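Local coordinates for protein TetR family transcriptional regulator (Rhodococcus erythropolis, PDB 4ZA6) that is QsdR, a TetR-family transcriptional repressor that probably regulates qsdA and so the degradation of quorum-sensing signals in Rhodococcus, at residues A[28-33]-A[38-43]; A[64-69]-A[83-88]; A[126-131]-A[135-140]. All coordinates share one frame; numbering follows the deposited sequence.

Contact 1: residues A[28-33]-A[38-43]; sequences LLAERL and ATLYRW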
loop_
_atom_site.group_PDB
_atom_site.type_symbol
_atom_site.label_atom_id
_atom_site.label_comp_id
_atom_site.label_asym_id
_atom_site.label_seq_id
_atom_site.Cartn_x
_atom_site.Cartn_y
_atom_site.Cartn_z
ATOM N N LEU A 28 2.675 -25.466 -1.109
ATOM C CA LEU A 28 3.459 -25.258 -2.335
ATOM C C LEU A 28 4.697 -24.423 -1.923
ATOM O O LEU A 28 5.821 -24.805 -2.233
ATOM C CB LEU A 28 2.607 -24.462 -3.341
ATOM C CG LEU A 28 2.566 -24.884 -4.822
ATOM C CD1 LEU A 28 1.183 -24.636 -5.412
ATOM C CD2 LEU A 28 3.559 -24.078 -5.652
ATOM N N LEU A 29 4.486 -23.326 -1.158
ATOM C CA LEU A 29 5.572 -22.468 -0.666
ATOM C C LEU A 29 6.602 -23.251 0.169
ATOM O O LEU A 29 7.806 -23.164 -0.116
ATOM C CB LEU A 29 5.010 -21.287 0.132
ATOM C CG LEU A 29 6.005 -20.263 0.731
ATOM C CD1 LEU A 29 7.047 -19.804 -0.270
ATOM C CD2 LEU A 29 5.269 -19.049 1.165
ATOM N N ALA A 30 6.137 -24.027 1.167
ATOM C CA ALA A 30 7.023 -24.846 2.004
ATOM C C ALA A 30 7.840 -25.831 1.150
ATOM O O ALA A 30 9.043 -26.012 1.387
ATOM C CB ALA A 30 6.196 -25.593 3.037
ATOM N N GLU A 31 7.198 -26.446 0.128
ATOM C CA GLU A 31 7.873 -27.389 -0.773
ATOM C C GLU A 31 8.941 -26.662 -1.597
ATOM O O GLU A 31 10.053 -27.150 -1.689
ATOM C CB GLU A 31 6.845 -28.114 -1.683
ATOM C CG GLU A 31 7.438 -29.119 -2.664
ATOM C CD GLU A 31 6.471 -30.211 -3.081
ATOM O OE1 GLU A 31 5.795 -30.067 -4.126
ATOM O OE2 GLU A 31 6.397 -31.224 -2.350
ATOM N N ARG A 32 8.617 -25.474 -2.156
ATOM C CA ARG A 32 9.588 -24.665 -2.931
ATOM C C ARG A 32 10.808 -24.255 -2.092
ATOM O O ARG A 32 11.932 -24.240 -2.598
ATOM C CB ARG A 32 8.921 -23.417 -3.529
ATOM C CG ARG A 32 8.132 -23.697 -4.794
ATOM C CD ARG A 32 7.511 -22.430 -5.309
ATOM N NE ARG A 32 6.627 -22.686 -6.442
ATOM C CZ ARG A 32 6.045 -21.737 -7.165
ATOM N NH1 ARG A 32 6.273 -20.459 -6.901
ATOM N NH2 ARG A 32 5.253 -22.060 -8.177
ATOM N N LEU A 33 10.582 -23.949 -0.810
ATOM C CA LEU A 33 11.646 -23.576 0.123
ATOM C C LEU A 33 12.455 -24.757 0.647
ATOM O O LEU A 33 13.555 -24.568 1.183
ATOM C CB LEU A 33 11.059 -22.794 1.297
ATOM C CG LEU A 33 10.638 -21.354 1.013
ATOM C CD1 LEU A 33 9.835 -20.814 2.159
ATOM C CD2 LEU A 33 11.849 -20.452 0.783
ATOM N N ALA A 38 5.501 -26.576 9.529
ATOM C CA ALA A 38 5.707 -26.026 10.866
ATOM C C ALA A 38 6.841 -24.988 10.864
ATOM O O ALA A 38 6.685 -23.948 11.482
ATOM C CB ALA A 38 6.018 -27.152 11.850
ATOM N N THR A 39 7.978 -25.286 10.182
ATOM C CA THR A 39 9.133 -24.384 10.045
ATOM C C THR A 39 8.689 -23.092 9.318
ATOM O O THR A 39 9.003 -21.977 9.771
ATOM C CB THR A 39 10.267 -25.127 9.307
ATOM O OG1 THR A 39 10.738 -26.181 10.142
ATOM C CG2 THR A 39 11.439 -24.211 8.914
ATOM N N LEU A 40 7.939 -23.248 8.203
ATOM C CA LEU A 40 7.419 -22.100 7.451
ATOM C C LEU A 40 6.555 -21.168 8.329
ATOM O O LEU A 40 6.798 -19.959 8.330
ATOM C CB LEU A 40 6.668 -22.535 6.174
ATOM C CG LEU A 40 6.070 -21.377 5.337
ATOM C CD1 LEU A 40 7.172 -20.462 4.789
ATOM C CD2 LEU A 40 5.201 -21.886 4.223
ATOM N N TYR A 41 5.592 -21.732 9.107
ATOM C CA TYR A 41 4.722 -20.951 10.011
ATOM C C TYR A 41 5.557 -20.162 11.024
ATOM O O TYR A 41 5.290 -18.979 11.251
ATOM C CB TYR A 41 3.681 -21.841 10.737
ATOM C CG TYR A 41 2.905 -21.075 11.795
ATOM C CD1 TYR A 41 1.825 -20.269 11.449
ATOM C CD2 TYR A 41 3.291 -21.108 13.133
ATOM C CE1 TYR A 41 1.147 -19.515 12.407
ATOM C CE2 TYR A 41 2.625 -20.354 14.100
ATOM C CZ TYR A 41 1.548 -19.564 13.732
ATOM O OH TYR A 41 0.863 -18.839 14.678
ATOM N N ARG A 42 6.580 -20.822 11.614
ATOM C CA ARG A 42 7.515 -20.229 12.572
ATOM C C ARG A 42 8.257 -19.048 11.952
ATOM O O ARG A 42 8.486 -18.046 12.634
ATOM C CB ARG A 42 8.505 -21.294 13.048
ATOM C CG ARG A 42 9.125 -21.017 14.413
ATOM C CD ARG A 42 9.803 -22.244 15.011
ATOM N NE ARG A 42 10.875 -22.771 14.161
ATOM C CZ ARG A 42 10.877 -23.984 13.619
ATOM N NH1 ARG A 42 9.874 -24.823 13.847
ATOM N NH2 ARG A 42 11.887 -24.375 12.856
ATOM N N TRP A 43 8.580 -19.137 10.647
ATOM C CA TRP A 43 9.302 -18.085 9.934
ATOM C C TRP A 43 8.471 -16.877 9.561
ATOM O O TRP A 43 8.945 -15.759 9.719
ATOM C CB TRP A 43 9.958 -18.642 8.656
ATOM C CG TRP A 43 11.153 -19.543 8.876
ATOM C CD1 TRP A 43 11.691 -19.938 10.067
ATOM C CD2 TRP A 43 11.910 -20.205 7.853
ATOM N NE1 TRP A 43 12.766 -20.775 9.847
ATOM C CE2 TRP A 43 12.930 -20.943 8.495
ATOM C CE3 TRP A 43 11.846 -20.216 6.448
ATOM C CZ2 TRP A 43 13.862 -21.709 7.782
ATOM C CZ3 TRP A 43 12.784 -20.957 5.743
ATOM C CH2 TRP A 43 13.798 -21.666 6.406
#
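L40 reaches across from helix 37-44 and puts its two methyl groups against three residues of helix 26-33. The side-chain contacts are all apolar. CD2 of L40 takes the first part. CD2 of L40 lies 3.9 Å from CG of L29 and 4.0 Å from CB of A30. The same methyl also rests on the backbone, with CD2 of L40 3.8 Å from the amide N of A30. CD1 of L40 serves L33, meeting CD1 of L33 methyl to methyl at 3.8 Å. L40 holds CG anti to its own N (chi1 179°), which places CD1 against L33 and CD2 against L29 and A30. It meets the side chains of both L29 and L33 at about a right angle.

The backbones come nearest at A30 and L40, whose CA atoms are 6.1 Å apart. A30 has only a methyl group, so L40 can lie close to the main chain there. The two short helical segments run at 98° to each other, with their axes 9.9 Å apart at the closest point.

No hydrogen bond crosses between the segments. Polar links are found around them: R32 forms a salt bridge with E22, and the N of L28 is bonded to OD1 of D25. Helix 4-19 adds to the apolar cluster, with T13 against L29 and A10 against L33, while V35 of the turn packs on L40.

Two short helices set nearly at right angles and joined by a tight turn form a helix-turn-helix. In TetR-family repressors this is the DNA-binding motif, and helix 37-44 probably corresponds to the recognition helix.

Contact 2: residues A[64-69]-A[83-88]; sequences RKAMSQ and GRVMRS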
loop_
_atom_site.group_PDB
_atom_site.type_symbol
_atom_site.label_atom_id
_atom_site.label_comp_id
_atom_site.label_asym_id
_atom_site.label_seq_id
_atom_site.Cartn_x
_atom_site.Cartn_y
_atom_site.Cartn_z
ATOM N N ARG A 64 7.892 4.576 -3.541
ATOM C CA ARG A 64 9.255 5.023 -3.845
ATOM C C ARG A 64 9.385 5.454 -5.285
ATOM O O ARG A 64 10.077 6.426 -5.569
ATOM C CB ARG A 64 10.281 3.913 -3.533
ATOM C CG ARG A 64 10.285 3.453 -2.064
ATOM C CD ARG A 64 11.012 4.399 -1.135
ATOM N NE ARG A 64 11.000 3.921 0.249
ATOM C CZ ARG A 64 10.920 4.723 1.298
ATOM N NH1 ARG A 64 10.831 6.034 1.132
ATOM N NH2 ARG A 64 10.906 4.221 2.524
ATOM N N LYS A 65 8.749 4.718 -6.199
ATOM C CA LYS A 65 8.769 5.036 -7.626
ATOM C C LYS A 65 7.999 6.338 -7.828
ATOM O O LYS A 65 8.529 7.270 -8.420
ATOM C CB LYS A 65 8.156 3.881 -8.448
ATOM C CG LYS A 65 8.289 4.071 -9.960
ATOM C CD LYS A 65 7.603 2.967 -10.737
ATOM C CE LYS A 65 7.665 3.200 -12.229
ATOM N NZ LYS A 65 6.996 2.113 -12.994
ATOM N N ALA A 66 6.804 6.448 -7.249
ATOM C CA ALA A 66 6.006 7.665 -7.377
ATOM C C ALA A 66 6.712 8.893 -6.806
ATOM O O ALA A 66 6.607 9.952 -7.401
ATOM C CB ALA A 66 4.642 7.486 -6.731
ATOM N N MET A 67 7.443 8.749 -5.681
ATOM C CA MET A 67 8.195 9.841 -5.043
ATOM C C MET A 67 9.315 10.365 -5.918
ATOM O O MET A 67 9.603 11.558 -5.874
ATOM C CB MET A 67 8.783 9.398 -3.697
ATOM C CG MET A 67 7.777 9.325 -2.566
ATOM S SD MET A 67 8.369 8.274 -1.194
ATOM C CE MET A 67 9.627 9.340 -0.487
ATOM N N SER A 68 9.987 9.480 -6.670
ATOM C CA SER A 68 11.089 9.887 -7.549
ATOM C C SER A 68 10.557 10.508 -8.856
ATOM O O SER A 68 11.236 11.343 -9.447
ATOM C CB SER A 68 12.020 8.705 -7.835
ATOM O OG SER A 68 11.385 7.688 -8.594
ATOM N N GLN A 69 9.333 10.117 -9.285
ATOM C CA GLN A 69 8.726 10.601 -10.537
ATOM C C GLN A 69 7.783 11.799 -10.381
ATOM O O GLN A 69 7.543 12.515 -11.356
ATOM C CB GLN A 69 8.059 9.441 -11.301
ATOM C CG GLN A 69 9.101 8.465 -11.883
ATOM C CD GLN A 69 8.564 7.237 -12.576
ATOM O OE1 GLN A 69 9.261 6.596 -13.373
ATOM N NE2 GLN A 69 7.350 6.834 -12.248
ATOM N N GLY A 83 -1.719 10.483 -6.395
ATOM C CA GLY A 83 -2.403 10.222 -7.653
ATOM C C GLY A 83 -1.700 9.111 -8.414
ATOM O O GLY A 83 -2.347 8.169 -8.876
ATOM N N ARG A 84 -0.348 9.192 -8.498
ATOM C CA ARG A 84 0.514 8.205 -9.156
ATOM C C ARG A 84 0.390 6.830 -8.508
ATOM O O ARG A 84 0.219 5.831 -9.227
ATOM C CB ARG A 84 1.977 8.656 -9.135
ATOM C CG ARG A 84 2.311 9.691 -10.190
ATOM C CD ARG A 84 3.731 10.198 -10.041
ATOM N NE ARG A 84 3.994 11.267 -11.002
ATOM C CZ ARG A 84 4.452 11.067 -12.229
ATOM N NH1 ARG A 84 4.706 9.835 -12.656
ATOM N NH2 ARG A 84 4.654 12.093 -13.042
ATOM N N VAL A 85 0.512 6.768 -7.157
ATOM C CA VAL A 85 0.411 5.525 -6.395
ATOM C C VAL A 85 -0.987 4.898 -6.648
ATOM O O VAL A 85 -1.071 3.738 -7.024
ATOM C CB VAL A 85 0.683 5.744 -4.874
ATOM C CG1 VAL A 85 0.296 4.506 -4.056
ATOM C CG2 VAL A 85 2.141 6.091 -4.621
ATOM N N MET A 86 -2.065 5.678 -6.491
ATOM C CA MET A 86 -3.426 5.153 -6.671
ATOM C C MET A 86 -3.719 4.614 -8.066
ATOM O O MET A 86 -4.337 3.556 -8.194
ATOM C CB MET A 86 -4.476 6.160 -6.224
ATOM C CG MET A 86 -4.461 6.370 -4.740
ATOM S SD MET A 86 -5.884 7.317 -4.182
ATOM C CE MET A 86 -5.327 9.008 -4.519
ATOM N N ARG A 87 -3.258 5.320 -9.103
ATOM C CA ARG A 87 -3.448 4.890 -10.483
ATOM C C ARG A 87 -2.598 3.680 -10.814
ATOM O O ARG A 87 -3.040 2.838 -11.590
ATOM C CB ARG A 87 -3.234 6.051 -11.460
ATOM C CG ARG A 87 -4.360 7.062 -11.368
ATOM C CD ARG A 87 -4.275 8.160 -12.409
ATOM N NE ARG A 87 -3.634 9.344 -11.847
ATOM C CZ ARG A 87 -4.274 10.438 -11.444
ATOM N NH1 ARG A 87 -5.586 10.545 -11.597
ATOM N NH2 ARG A 87 -3.601 11.448 -10.919
ATOM N N SER A 88 -1.406 3.547 -10.169
ATOM C CA SER A 88 -0.530 2.386 -10.368
ATOM C C SER A 88 -1.177 1.140 -9.743
ATOM O O SER A 88 -1.186 0.073 -10.347
ATOM C CB SER A 88 0.848 2.637 -9.766
ATOM O OG SER A 88 1.664 1.493 -9.946
#
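R84 lays its guanidinium group against the C-terminal end of segment 64-69, where the carbonyl O of Q69 sits over one face, 3.3 Å above the guanidinium plane and offset toward the rim. NH2 of R84 is 3.4 Å from O of Q69, but the angle is too poor for a hydrogen bond. The positive group near a helix C-terminus may still be favourable. NH1 of R84 meets CB of Q69 at 3.6 Å. The side chains of Q69 and R84 cross at about a right angle. R84 runs extended from CG to NE (chi2 175°), which brings its tip to Q69; its NE has a long, weak ion pair with D80.

In the TetR fold the long helix 47-69 leads from the DNA-binding domain into the C-terminal domain, to which helix 74-90 belongs. Here the two segments run roughly antiparallel, at 137°.

A66 makes the close apolar part. CB of A66 is 3.6 Å from CG2 of V85 and 3.8 Å from CB of R84. V85 also touches T62, one turn before A66 on helix 47-69. Near the helix end, O of K65 accepts from OG of S68 (2.9 Å) and N of Q69, besides a weak bond from N of S68.

Contact 3: residues A[126-131]-A[135-140]; sequences EILQSQ and GQLTIT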
loop_
_atom_site.group_PDB
_atom_site.type_symbol
_atom_site.label_atom_id
_atom_site.label_comp_id
_atom_site.label_asym_id
_atom_site.label_seq_id
_atom_site.Cartn_x
_atom_site.Cartn_y
_atom_site.Cartn_z
ATOM N N GLU A 126 7.039 10.280 6.172
ATOM C CA GLU A 126 8.374 10.624 5.661
ATOM C C GLU A 126 8.263 11.720 4.568
ATOM O O GLU A 126 9.039 12.690 4.575
ATOM C CB GLU A 126 9.052 9.352 5.135
ATOM C CG GLU A 126 10.435 9.564 4.544
ATOM C CD GLU A 126 10.869 8.467 3.594
ATOM O OE1 GLU A 126 10.456 7.298 3.781
ATOM O OE2 GLU A 126 11.653 8.778 2.672
ATOM N N ILE A 127 7.298 11.565 3.651
ATOM C CA ILE A 127 7.005 12.531 2.580
ATOM C C ILE A 127 6.620 13.883 3.220
ATOM O O ILE A 127 7.132 14.931 2.816
ATOM C CB ILE A 127 5.900 12.016 1.616
ATOM C CG1 ILE A 127 6.431 10.890 0.710
ATOM C CG2 ILE A 127 5.337 13.163 0.755
ATOM C CD1 ILE A 127 5.353 9.857 0.272
ATOM N N LEU A 128 5.733 13.847 4.220
ATOM C CA LEU A 128 5.286 15.037 4.940
ATOM C C LEU A 128 6.433 15.725 5.653
ATOM O O LEU A 128 6.582 16.944 5.522
ATOM C CB LEU A 128 4.155 14.711 5.931
ATOM C CG LEU A 128 2.840 14.241 5.316
ATOM C CD1 LEU A 128 1.861 13.801 6.382
ATOM C CD2 LEU A 128 2.224 15.306 4.420
ATOM N N GLN A 129 7.279 14.950 6.353
ATOM C CA GLN A 129 8.415 15.496 7.093
ATOM C C GLN A 129 9.418 16.143 6.153
ATOM O O GLN A 129 9.900 17.222 6.468
ATOM C CB GLN A 129 9.082 14.422 7.967
ATOM C CG GLN A 129 10.207 14.954 8.872
ATOM C CD GLN A 129 9.718 15.915 9.932
ATOM O OE1 GLN A 129 9.995 17.121 9.898
ATOM N NE2 GLN A 129 8.974 15.403 10.897
ATOM N N SER A 130 9.716 15.513 5.005
ATOM C CA SER A 130 10.664 16.083 4.037
ATOM C C SER A 130 10.139 17.392 3.470
ATOM O O SER A 130 10.912 18.335 3.337
ATOM C CB SER A 130 11.050 15.080 2.949
ATOM O OG SER A 130 9.971 14.736 2.092
ATOM N N GLN A 131 8.827 17.478 3.196
ATOM C CA GLN A 131 8.210 18.720 2.705
ATOM C C GLN A 131 8.239 19.835 3.750
ATOM O O GLN A 131 8.427 20.986 3.389
ATOM C CB GLN A 131 6.788 18.476 2.148
ATOM C CG GLN A 131 6.775 17.673 0.834
ATOM C CD GLN A 131 7.638 18.278 -0.251
ATOM O OE1 GLN A 131 7.558 19.468 -0.546
ATOM N NE2 GLN A 131 8.492 17.483 -0.860
ATOM N N GLY A 135 10.776 23.489 3.904
ATOM C CA GLY A 135 10.049 24.754 4.047
ATOM C C GLY A 135 8.919 24.893 3.045
ATOM O O GLY A 135 8.511 26.006 2.716
ATOM N N GLN A 136 8.384 23.760 2.572
ATOM C CA GLN A 136 7.333 23.701 1.543
ATOM C C GLN A 136 5.953 23.331 2.071
ATOM O O GLN A 136 4.975 23.354 1.315
ATOM C CB GLN A 136 7.725 22.693 0.441
ATOM C CG GLN A 136 9.116 22.909 -0.183
ATOM C CD GLN A 136 9.240 24.100 -1.103
ATOM O OE1 GLN A 136 8.530 25.097 -0.997
ATOM N NE2 GLN A 136 10.194 24.036 -2.014
ATOM N N LEU A 137 5.873 22.968 3.351
ATOM C CA LEU A 137 4.599 22.560 3.927
ATOM C C LEU A 137 4.415 23.051 5.356
ATOM O O LEU A 137 5.292 22.882 6.200
ATOM C CB LEU A 137 4.466 21.009 3.839
ATOM C CG LEU A 137 3.142 20.369 4.312
ATOM C CD1 LEU A 137 1.992 20.682 3.375
ATOM C CD2 LEU A 137 3.302 18.874 4.443
ATOM N N THR A 138 3.245 23.582 5.635
ATOM C CA THR A 138 2.887 24.028 6.972
ATOM C C THR A 138 1.820 23.065 7.526
ATOM O O THR A 138 0.757 22.909 6.927
ATOM C CB THR A 138 2.456 25.507 6.956
ATOM O OG1 THR A 138 3.513 26.264 6.379
ATOM C CG2 THR A 138 2.174 26.051 8.352
ATOM N N ILE A 139 2.149 22.369 8.627
ATOM C CA ILE A 139 1.226 21.434 9.258
ATOM C C ILE A 139 1.064 21.736 10.728
ATOM O O ILE A 139 1.976 22.310 11.335
ATOM C CB ILE A 139 1.576 19.943 8.987
ATOM C CG1 ILE A 139 2.972 19.552 9.531
ATOM C CG2 ILE A 139 1.375 19.603 7.508
ATOM C CD1 ILE A 139 3.348 18.020 9.376
ATOM N N THR A 140 -0.115 21.397 11.285
ATOM C CA THR A 140 -0.439 21.641 12.704
ATOM C C THR A 140 -0.399 20.363 13.517
ATOM O O THR A 140 -0.245 20.414 14.734
ATOM C CB THR A 140 -1.759 22.420 12.886
ATOM O OG1 THR A 140 -2.837 21.767 12.204
ATOM C CG2 THR A 140 -1.644 23.850 12.428
#
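Q131 meets segment 135-140 at both ends of its side chain. CB of Q131 lies 3.8 Å from CB of L137, so the two side chains touch where they leave the backbone. CB of Q131 also comes within 4.2 Å of CD2 of L137. Beyond CG the side chain bends, with chi2 at -55°. This turn brings the amide oxygen to CB of Q136. At the tip, OE1 of Q131 is 3.4 Å from CB of Q136 and 3.8 Å from CG of Q136. The true polar partner of OE1 is the backbone N of G74, at the start of helix 74-90. The amide planes of Q131 and Q136 are only 12° apart, but the amides do not stack; the touch is made by OE1 of Q131 on the CB of Q136.

The carbonyl O of Q131 receives a hydrogen bond from N of Q136 at 2.9 Å, with the donor almost in line with the C=O bond. G135 has just left the helix with a positive phi of 68°, a value that favours glycine. With two bonds back into the last turn, this is a Schellman motif. It closes helix 115-133 and turns the chain off across the helix end.

The apolar part is carried by L137. CD2 of L137 packs on CD2 of L128 at 3.7 Å. I78 of helix 74-90 touches both leucines, and L146 of helix 143-158 also touches L128.

The chemistry is thus divided. The backbone bond uses a carbonyl from the last turns of the helix, and leucine packing buries the L137 side chain. Both carbonyl oxygens of buried Q131 are bonded, OE1 by N of G74 and O by N of Q136. Q131 therefore joins the end of helix 115-133 to two other parts of the chain.

From the N terminus the three contacts come in series; none nests in or crosses another. Contact 1 closes the short turn between helices 26-33 and 37-44 in the N-terminal, probably DNA-binding, part. Helix 47-69 then leads away from it. Contact 2 closes the span 70-82, which includes the first turns of helix 74-90, and its centre is 33 Å from that of contact 1. Contact 3 closes the tight turn after helix 115-133. Contacts 2 and 3 touch: R64 NH1 and E126 OE1 form a 3.0 Å salt bridge, and M67 packs on I127. Helix 115-133 is thereby tied to the long helix. Contact 1 touches neither and lies on the opposite side of the chain's centre.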